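PDB 2EBA: putative glutaryl-CoA dehydrogenase from Thermus thermophilus, which belongs to the acyl-CoA dehydrogenase family of flavoproteins and binds flavin-adenine dinucleotide in a four-chain assembly. Local coordinates for residues A[14-27]-A[70-84]. Residues are numbered along the deposited sequence; the frame is centred on the assembly and turned at random.
Sequences EEKEVQKAARRFLE and VSSAAYGLICYELER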
ATOM      1  N   GLU A  14      -0.700  -6.889  39.633  1.00 21.33           N
ATOM      2  CA  GLU A  14       0.750  -7.111  39.613  1.00 22.16           C
ATOM      3  C   GLU A  14       1.342  -6.678  38.271  1.00 20.40           C
ATOM      4  O   GLU A  14       2.352  -5.984  38.218  1.00 18.26           O
ATOM      5  CB  GLU A  14       1.070  -8.596  39.842  1.00 25.69           C
ATOM      6  CG  GLU A  14       2.573  -8.905  39.987  1.00 30.87           C
ATOM      7  CD  GLU A  14       2.960 -10.328  39.544  1.00 34.12           C
ATOM      8  OE1 GLU A  14       2.912 -10.611  38.319  1.00 34.41           O
ATOM      9  OE2 GLU A  14       3.312 -11.161  40.417  1.00 35.07           O
ATOM     10  N   GLU A  15       0.702  -7.109  37.190  1.00 19.60           N
ATOM     11  CA  GLU A  15       1.152  -6.767  35.851  1.00 19.20           C
ATOM     12  C   GLU A  15       1.099  -5.262  35.647  1.00 19.03           C
ATOM     13  O   GLU A  15       2.004  -4.681  35.060  1.00 17.48           O
ATOM     14  CB  GLU A  15       0.276  -7.471  34.814  1.00 17.14           C
ATOM     15  CG  GLU A  15       0.274  -8.972  34.991  1.00 17.01           C
ATOM     16  CD  GLU A  15      -0.706  -9.685  34.093  1.00 16.21           C
ATOM     17  OE1 GLU A  15      -1.820  -9.164  33.877  1.00 17.06           O
ATOM     18  OE2 GLU A  15      -0.368 -10.783  33.615  1.00 16.85           O
ATOM     19  N   LYS A  16       0.041  -4.632  36.144  1.00 20.58           N
ATOM     20  CA  LYS A  16      -0.097  -3.196  35.981  1.00 21.00           C
ATOM     21  C   LYS A  16       0.943  -2.423  36.750  1.00 22.63           C
ATOM     22  O   LYS A  16       1.335  -1.322  36.323  1.00 21.72           O
ATOM     23  CB  LYS A  16      -1.518  -2.745  36.350  1.00 20.27           C
ATOM     24  CG  LYS A  16      -2.529  -3.138  35.282  1.00 21.72           C
ATOM     25  CD  LYS A  16      -3.902  -2.535  35.484  1.00 20.24           C
ATOM     26  CE  LYS A  16      -4.610  -3.151  36.663  1.00 20.73           C
ATOM     27  NZ  LYS A  16      -6.062  -3.015  36.464  1.00 19.08           N
ATOM     28  N   GLU A  17       1.435  -2.952  37.863  1.00 23.87           N
ATOM     29  CA  GLU A  17       2.449  -2.174  38.530  1.00 24.91           C
ATOM     30  C   GLU A  17       3.845  -2.469  37.967  1.00 23.78           C
ATOM     31  O   GLU A  17       4.764  -1.642  38.187  1.00 24.10           O
ATOM     32  CB  GLU A  17       2.402  -2.346  40.058  1.00 27.23           C
ATOM     33  CG  GLU A  17       2.448  -0.992  40.802  1.00 30.99           C
ATOM     34  CD  GLU A  17       3.877  -0.537  41.131  1.00 33.91           C
ATOM     35  OE1 GLU A  17       4.755  -1.411  41.331  1.00 36.91           O
ATOM     36  OE2 GLU A  17       4.129   0.688  41.216  1.00 36.08           O
ATOM     37  N   VAL A  18       4.066  -3.582  37.244  1.00 22.55           N
ATOM     38  CA  VAL A  18       5.420  -3.744  36.708  1.00 21.61           C
ATOM     39  C   VAL A  18       5.490  -2.703  35.579  1.00 20.92           C
ATOM     40  O   VAL A  18       6.569  -2.177  35.275  1.00 19.84           O
ATOM     41  CB  VAL A  18       5.769  -5.194  36.192  1.00 21.64           C
ATOM     42  CG1 VAL A  18       5.271  -6.221  37.189  1.00 20.38           C
ATOM     43  CG2 VAL A  18       5.229  -5.417  34.826  1.00 21.68           C
ATOM     44  N   GLN A  19       4.339  -2.352  34.996  1.00 19.84           N
ATOM     45  CA  GLN A  19       4.314  -1.365  33.918  1.00 19.91           C
ATOM     46  C   GLN A  19       4.580   0.027  34.473  1.00 19.93           C
ATOM     47  O   GLN A  19       5.417   0.759  33.941  1.00 18.72           O
ATOM     48  CB  GLN A  19       2.979  -1.360  33.173  1.00 20.28           C
ATOM     49  CG  GLN A  19       2.942  -0.433  31.948  1.00 21.17           C
ATOM     50  CD  GLN A  19       2.395   0.954  32.253  1.00 22.27           C
ATOM     51  OE1 GLN A  19       2.835   1.970  31.696  1.00 22.65           O
ATOM     52  NE2 GLN A  19       1.408   0.992  33.127  1.00 25.02           N
ATOM     53  N   LYS A  20       3.896   0.407  35.544  1.00 20.56           N
ATOM     54  CA  LYS A  20       4.097   1.744  36.083  1.00 22.09           C
ATOM     55  C   LYS A  20       5.522   1.972  36.573  1.00 21.07           C
ATOM     56  O   LYS A  20       6.092   3.026  36.330  1.00 21.56           O
ATOM     57  CB  LYS A  20       3.135   1.998  37.225  1.00 23.97           C
ATOM     58  CG  LYS A  20       1.671   1.662  36.901  1.00 27.79           C
ATOM     59  CD  LYS A  20       0.953   2.836  36.198  1.00 29.82           C
ATOM     60  CE  LYS A  20       0.519   2.458  34.804  1.00 30.15           C
ATOM     61  NZ  LYS A  20       0.020   3.608  33.988  1.00 31.66           N
ATOM     62  N   ALA A  21       6.085   0.991  37.267  1.00 20.03           N
ATOM     63  CA  ALA A  21       7.427   1.142  37.820  1.00 18.66           C
ATOM     64  C   ALA A  21       8.479   1.172  36.720  1.00 18.15           C
ATOM     65  O   ALA A  21       9.445   1.951  36.803  1.00 16.02           O
ATOM     66  CB  ALA A  21       7.714  -0.025  38.742  1.00 18.17           C
ATOM     67  N   ALA A  22       8.324   0.319  35.707  1.00 18.08           N
ATOM     68  CA  ALA A  22       9.284   0.217  34.629  1.00 17.80           C
ATOM     69  C   ALA A  22       9.396   1.617  33.988  1.00 17.34           C
ATOM     70  O   ALA A  22      10.508   2.109  33.754  1.00 16.56           O
ATOM     71  CB  ALA A  22       8.793  -0.758  33.589  1.00 15.30           C
ATOM     72  N   ARG A  23       8.262   2.276  33.696  1.00 17.22           N
ATOM     73  CA  ARG A  23       8.256   3.600  33.064  1.00 16.53           C
ATOM     74  C   ARG A  23       8.882   4.608  34.060  1.00 16.47           C
ATOM     75  O   ARG A  23       9.636   5.480  33.623  1.00 13.41           O
ATOM     76  CB  ARG A  23       6.795   4.006  32.725  1.00 16.52           C
ATOM     77  CG  ARG A  23       6.679   5.436  32.187  1.00 15.80           C
ATOM     78  CD  ARG A  23       5.413   5.782  31.354  1.00 15.74           C
ATOM     79  NE  ARG A  23       5.081   4.774  30.347  1.00 15.22           N
ATOM     80  CZ  ARG A  23       4.135   4.907  29.412  1.00 13.71           C
ATOM     81  NH1 ARG A  23       3.410   6.025  29.332  1.00 13.14           N
ATOM     82  NH2 ARG A  23       3.889   3.908  28.571  1.00 12.26           N
ATOM     83  N   ARG A  24       8.622   4.526  35.364  1.00 17.66           N
ATOM     84  CA  ARG A  24       9.242   5.494  36.284  1.00 20.52           C
ATOM     85  C   ARG A  24      10.768   5.342  36.254  1.00 19.52           C
ATOM     86  O   ARG A  24      11.489   6.317  36.134  1.00 18.76           O
ATOM     87  CB  ARG A  24       8.788   5.286  37.735  1.00 23.80           C
ATOM     88  CG  ARG A  24       7.544   6.089  38.024  1.00 28.34           C
ATOM     89  CD  ARG A  24       7.277   6.162  39.509  1.00 31.68           C
ATOM     90  NE  ARG A  24       6.086   5.391  39.851  1.00 35.13           N
ATOM     91  CZ  ARG A  24       6.103   4.186  40.407  1.00 35.64           C
ATOM     92  NH1 ARG A  24       7.271   3.614  40.692  1.00 36.66           N
ATOM     93  NH2 ARG A  24       4.966   3.542  40.638  1.00 34.79           N
ATOM     94  N   PHE A  25      11.261   4.111  36.363  1.00 18.57           N
ATOM     95  CA  PHE A  25      12.700   3.902  36.331  1.00 18.22           C
ATOM     96  C   PHE A  25      13.329   4.407  35.044  1.00 17.87           C
ATOM     97  O   PHE A  25      14.208   5.259  35.090  1.00 17.31           O
ATOM     98  CB  PHE A  25      12.978   2.433  36.566  1.00 17.40           C
ATOM     99  CG  PHE A  25      14.226   1.948  35.951  1.00 18.76           C
ATOM    100  CD1 PHE A  25      15.464   2.482  36.323  1.00 18.58           C
ATOM    101  CD2 PHE A  25      14.179   0.963  34.981  1.00 19.02           C
ATOM    102  CE1 PHE A  25      16.646   2.036  35.708  1.00 18.21           C
ATOM    103  CE2 PHE A  25      15.348   0.507  34.376  1.00 19.54           C
ATOM    104  CZ  PHE A  25      16.586   1.054  34.742  1.00 19.15           C
ATOM    105  N   LEU A  26      12.833   3.930  33.911  1.00 17.50           N
ATOM    106  CA  LEU A  26      13.383   4.319  32.618  1.00 18.33           C
ATOM    107  C   LEU A  26      13.320   5.773  32.250  1.00 19.39           C
ATOM    108  O   LEU A  26      14.140   6.281  31.466  1.00 19.30           O
ATOM    109  CB  LEU A  26      12.677   3.559  31.528  1.00 17.60           C
ATOM    110  CG  LEU A  26      13.037   2.109  31.584  1.00 17.52           C
ATOM    111  CD1 LEU A  26      11.951   1.370  30.839  1.00 16.43           C
ATOM    112  CD2 LEU A  26      14.417   1.906  30.975  1.00 17.66           C
ATOM    113  N   GLU A  27      12.300   6.416  32.787  1.00 20.72           N
ATOM    114  CA  GLU A  27      12.031   7.797  32.498  1.00 22.26           C
ATOM    115  C   GLU A  27      12.927   8.735  33.243  1.00 21.89           C
ATOM    116  O   GLU A  27      13.190   9.865  32.797  1.00 20.60           O
ATOM    117  CB  GLU A  27      10.599   8.090  32.862  1.00 24.68           C
ATOM    118  CG  GLU A  27      10.052   9.270  32.152  1.00 28.67           C
ATOM    119  CD  GLU A  27       8.690   8.944  31.608  1.00 31.41           C
ATOM    120  OE1 GLU A  27       7.732   8.809  32.403  1.00 32.59           O
ATOM    121  OE2 GLU A  27       8.579   8.787  30.380  1.00 32.36           O
ATOM    122  N   VAL A  70       7.148 -13.728  37.409  1.00 17.01           N
ATOM    123  CA  VAL A  70       5.922 -13.021  37.067  1.00 16.10           C
ATOM    124  C   VAL A  70       5.398 -13.567  35.757  1.00 13.84           C
ATOM    125  O   VAL A  70       6.020 -14.443  35.163  1.00 10.74           O
ATOM    126  CB  VAL A  70       6.138 -11.508  36.951  1.00 17.96           C
ATOM    127  CG1 VAL A  70       6.659 -10.972  38.263  1.00 16.55           C
ATOM    128  CG2 VAL A  70       7.099 -11.200  35.821  1.00 18.63           C
ATOM    129  N   SER A  71       4.257 -13.047  35.312  1.00 14.97           N
ATOM    130  CA  SER A  71       3.612 -13.522  34.088  1.00 15.08           C
ATOM    131  C   SER A  71       4.274 -13.116  32.793  1.00 14.31           C
ATOM    132  O   SER A  71       5.157 -12.266  32.761  1.00 13.85           O
ATOM    133  CB  SER A  71       2.162 -13.051  34.040  1.00 16.06           C
ATOM    134  OG  SER A  71       2.098 -11.669  33.732  1.00 15.35           O
ATOM    135  N   SER A  72       3.820 -13.739  31.714  1.00 14.51           N
ATOM    136  CA  SER A  72       4.328 -13.439  30.388  1.00 15.09           C
ATOM    137  C   SER A  72       3.870 -12.039  30.031  1.00 15.62           C
ATOM    138  O   SER A  72       4.615 -11.275  29.428  1.00 14.76           O
ATOM    139  CB  SER A  72       3.802 -14.446  29.367  1.00 14.94           C
ATOM    140  OG  SER A  72       4.442 -15.700  29.538  1.00 16.87           O
ATOM    141  N   ALA A  73       2.642 -11.701  30.418  1.00 15.67           N
ATOM    142  CA  ALA A  73       2.113 -10.376  30.142  1.00 14.95           C
ATOM    143  C   ALA A  73       3.073  -9.350  30.763  1.00 15.53           C
ATOM    144  O   ALA A  73       3.421  -8.345  30.139  1.00 14.80           O
ATOM    145  CB  ALA A  73       0.718 -10.239  30.737  1.00 11.38           C
ATOM    146  N   ALA A  74       3.515  -9.626  31.986  1.00 15.61           N
ATOM    147  CA  ALA A  74       4.430  -8.735  32.695  1.00 15.57           C
ATOM    148  C   ALA A  74       5.749  -8.598  31.945  1.00 15.77           C
ATOM    149  O   ALA A  74       6.321  -7.513  31.893  1.00 15.30           O
ATOM    150  CB  ALA A  74       4.681  -9.252  34.128  1.00 15.38           C
ATOM    151  N   TYR A  75       6.236  -9.698  31.377  1.00 15.57           N
ATOM    152  CA  TYR A  75       7.477  -9.674  30.611  1.00 14.80           C
ATOM    153  C   TYR A  75       7.211  -8.805  29.391  1.00 15.34           C
ATOM    154  O   TYR A  75       7.989  -7.912  29.070  1.00 15.23           O
ATOM    155  CB  TYR A  75       7.871 -11.104  30.199  1.00 14.40           C
ATOM    156  CG  TYR A  75       9.022 -11.225  29.199  1.00 13.41           C
ATOM    157  CD1 TYR A  75      10.172 -10.441  29.316  1.00 12.60           C
ATOM    158  CD2 TYR A  75       8.966 -12.155  28.158  1.00 12.21           C
ATOM    159  CE1 TYR A  75      11.231 -10.584  28.420  1.00 11.14           C
ATOM    160  CE2 TYR A  75      10.011 -12.306  27.263  1.00 11.40           C
ATOM    161  CZ  TYR A  75      11.141 -11.518  27.396  1.00 13.14           C
ATOM    162  OH  TYR A  75      12.169 -11.651  26.487  1.00 12.74           O
ATOM    163  N   GLY A  76       6.084  -9.064  28.731  1.00 15.84           N
ATOM    164  CA  GLY A  76       5.717  -8.290  27.562  1.00 14.99           C
ATOM    165  C   GLY A  76       5.646  -6.824  27.914  1.00 13.63           C
ATOM    166  O   GLY A  76       6.103  -5.977  27.158  1.00 11.76           O
ATOM    167  N   LEU A  77       5.083  -6.528  29.081  1.00 13.53           N
ATOM    168  CA  LEU A  77       4.943  -5.160  29.555  1.00 12.29           C
ATOM    169  C   LEU A  77       6.266  -4.471  29.856  1.00 13.01           C
ATOM    170  O   LEU A  77       6.362  -3.265  29.700  1.00 13.85           O
ATOM    171  CB  LEU A  77       4.047  -5.104  30.798  1.00 10.33           C
ATOM    172  CG  LEU A  77       2.549  -5.359  30.570  1.00 11.37           C
ATOM    173  CD1 LEU A  77       1.815  -5.519  31.901  1.00  9.46           C
ATOM    174  CD2 LEU A  77       1.960  -4.218  29.772  1.00  6.27           C
ATOM    175  N   ILE A  78       7.286  -5.197  30.299  1.00 13.32           N
ATOM    176  CA  ILE A  78       8.535  -4.512  30.564  1.00 14.41           C
ATOM    177  C   ILE A  78       9.214  -4.258  29.214  1.00 13.61           C
ATOM    178  O   ILE A  78       9.876  -3.240  29.016  1.00 11.42           O
ATOM    179  CB  ILE A  78       9.487  -5.309  31.511  1.00 16.17           C
ATOM    180  CG1 ILE A  78      10.220  -6.388  30.742  1.00 18.45           C
ATOM    181  CG2 ILE A  78       8.723  -5.906  32.667  1.00 15.75           C
ATOM    182  CD1 ILE A  78      11.678  -6.103  30.653  1.00 19.12           C
ATOM    183  N   CYS A  79       9.035  -5.184  28.282  1.00 12.40           N
ATOM    184  CA  CYS A  79       9.614  -5.023  26.955  1.00 12.57           C
ATOM    185  C   CYS A  79       9.016  -3.783  26.310  1.00 12.89           C
ATOM    186  O   CYS A  79       9.715  -3.001  25.663  1.00 13.63           O
ATOM    187  CB  CYS A  79       9.326  -6.254  26.100  1.00 11.50           C
ATOM    188  SG  CYS A  79      10.387  -7.639  26.493  1.00  8.09           S
ATOM    189  N   TYR A  80       7.714  -3.615  26.512  1.00 12.38           N
ATOM    190  CA  TYR A  80       6.944  -2.487  25.997  1.00 11.16           C
ATOM    191  C   TYR A  80       7.592  -1.165  26.422  1.00 11.47           C
ATOM    192  O   TYR A  80       7.937  -0.305  25.599  1.00  7.14           O
ATOM    193  CB  TYR A  80       5.512  -2.566  26.559  1.00 11.79           C
ATOM    194  CG  TYR A  80       4.556  -1.534  26.016  1.00 10.11           C
ATOM    195  CD1 TYR A  80       3.786  -1.797  24.878  1.00 12.13           C
ATOM    196  CD2 TYR A  80       4.451  -0.276  26.607  1.00  9.44           C
ATOM    197  CE1 TYR A  80       2.934  -0.832  24.342  1.00 11.03           C
ATOM    198  CE2 TYR A  80       3.607   0.701  26.076  1.00 10.60           C
ATOM    199  CZ  TYR A  80       2.852   0.412  24.943  1.00 11.38           C
ATOM    200  OH  TYR A  80       2.005   1.351  24.410  1.00 12.16           O
ATOM    201  N   GLU A  81       7.743  -1.016  27.734  1.00 12.48           N
ATOM    202  CA  GLU A  81       8.336   0.180  28.311  1.00 14.32           C
ATOM    203  C   GLU A  81       9.809   0.356  27.903  1.00 15.18           C
ATOM    204  O   GLU A  81      10.266   1.474  27.660  1.00 14.83           O
ATOM    205  CB  GLU A  81       8.189   0.142  29.839  1.00 14.24           C
ATOM    206  CG  GLU A  81       6.752   0.332  30.328  1.00 14.87           C
ATOM    207  CD  GLU A  81       6.105   1.596  29.774  1.00 13.49           C
ATOM    208  OE1 GLU A  81       6.742   2.665  29.830  1.00 13.65           O
ATOM    209  OE2 GLU A  81       4.960   1.525  29.289  1.00 12.11           O
ATOM    210  N   LEU A  82      10.547  -0.745  27.824  1.00 15.19           N
ATOM    211  CA  LEU A  82      11.941  -0.679  27.419  1.00 15.00           C
ATOM    212  C   LEU A  82      12.055  -0.111  25.995  1.00 15.30           C
ATOM    213  O   LEU A  82      12.735   0.894  25.772  1.00 15.14           O
ATOM    214  CB  LEU A  82      12.568  -2.076  27.475  1.00 14.72           C
ATOM    215  CG  LEU A  82      13.054  -2.597  28.830  1.00 14.67           C
ATOM    216  CD1 LEU A  82      13.292  -4.081  28.737  1.00 14.42           C
ATOM    217  CD2 LEU A  82      14.330  -1.885  29.229  1.00 14.40           C
ATOM    218  N   GLU A  83      11.369  -0.750  25.048  1.00 14.33           N
ATOM    219  CA  GLU A  83      11.396  -0.357  23.640  1.00 13.46           C
ATOM    220  C   GLU A  83      10.884   1.048  23.428  1.00 13.67           C
ATOM    221  O   GLU A  83      11.360   1.777  22.562  1.00 11.59           O
ATOM    222  CB  GLU A  83      10.551  -1.319  22.813  1.00 13.93           C
ATOM    223  CG  GLU A  83      10.811  -1.237  21.323  1.00 13.88           C
ATOM    224  CD  GLU A  83      11.288  -2.557  20.757  1.00 13.76           C
ATOM    225  OE1 GLU A  83      10.818  -3.606  21.256  1.00 13.42           O
ATOM    226  OE2 GLU A  83      12.113  -2.544  19.818  1.00 11.85           O
ATOM    227  N   ARG A  84       9.906   1.451  24.226  1.00 13.51           N
ATOM    228  CA  ARG A  84       9.336   2.778  24.125  1.00 13.67           C
ATOM    229  C   ARG A  84      10.454   3.827  24.313  1.00 13.97           C
ATOM    230  O   ARG A  84      10.363   4.966  23.838  1.00 11.92           O
ATOM    231  CB  ARG A  84       8.294   2.935  25.189  1.00 14.09           C
ATOM    232  CG  ARG A  84       7.631   4.274  25.275  1.00 15.49           C
ATOM    233  CD  ARG A  84       6.618   4.127  26.390  1.00 14.97           C
ATOM    234  NE  ARG A  84       6.150   5.385  26.956  1.00 17.72           N
ATOM    235  CZ  ARG A  84       6.884   6.201  27.720  1.00 18.67           C
ATOM    236  NH1 ARG A  84       8.156   5.909  28.022  1.00 21.73           N
ATOM    237  NH2 ARG A  84       6.342   7.313  28.212  1.00 19.46           N
TER
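Arg23 and Glu81 form the principal charged link between helices 13-29 and 72-85. The guanidinium meets the carboxylate side-on: Arg23 NE donates to Glu81 OE1 at 2.7 Å, and Arg23 NH2 reaches the syn lone pair of Glu81 OE2, also at 2.7 Å. The two planes are turned 40° apart, so the fork is twisted rather than flat. In Glu81 the turn about CB-CG (chi2 -54°) brings the carboxylate back to Arg23, while the rest of the side chain fills a hole formed by Gln19, Ala22, Arg23 and Leu26. Over one face of the Arg23 guanidinium lies that of Arg84, stacked with centres 3.5 Å apart. Glu257 of helix 235-269 forms salt bridges with both arginines and should offset their like charges; a weak salt bridge from Arg84 NH2 to Glu27 OE2 lies near the Arg84 guanidinium plane.

Near the start of helix 72-85, the hydroxyl of Ser71 plays two roles. As N-cap it accepts from Ala74 N at 3.0 Å, and it donates to the anti lone pair of Glu15 OE2 (Ser71 OG to OE2, 2.6 Å). Arg306 provides a second partner for that oxygen.

Apolar contacts lie between the Ser71 and Glu81 sites, where Val18 CG2 rests on Ala74 CB at 3.9 Å and also touches Leu77 and Ile78. At the C-terminal end, Leu26 CD2 meets Leu82 CD2, the side chains crossing at about a right angle.

The axes of 14-27 and 72-84 approach to 8.8 Å, crossing at -20°: a near-parallel helix pair, with Glu81 as a knob in one hole, within the all-helical N-terminal domain of the acyl-CoA dehydrogenase fold.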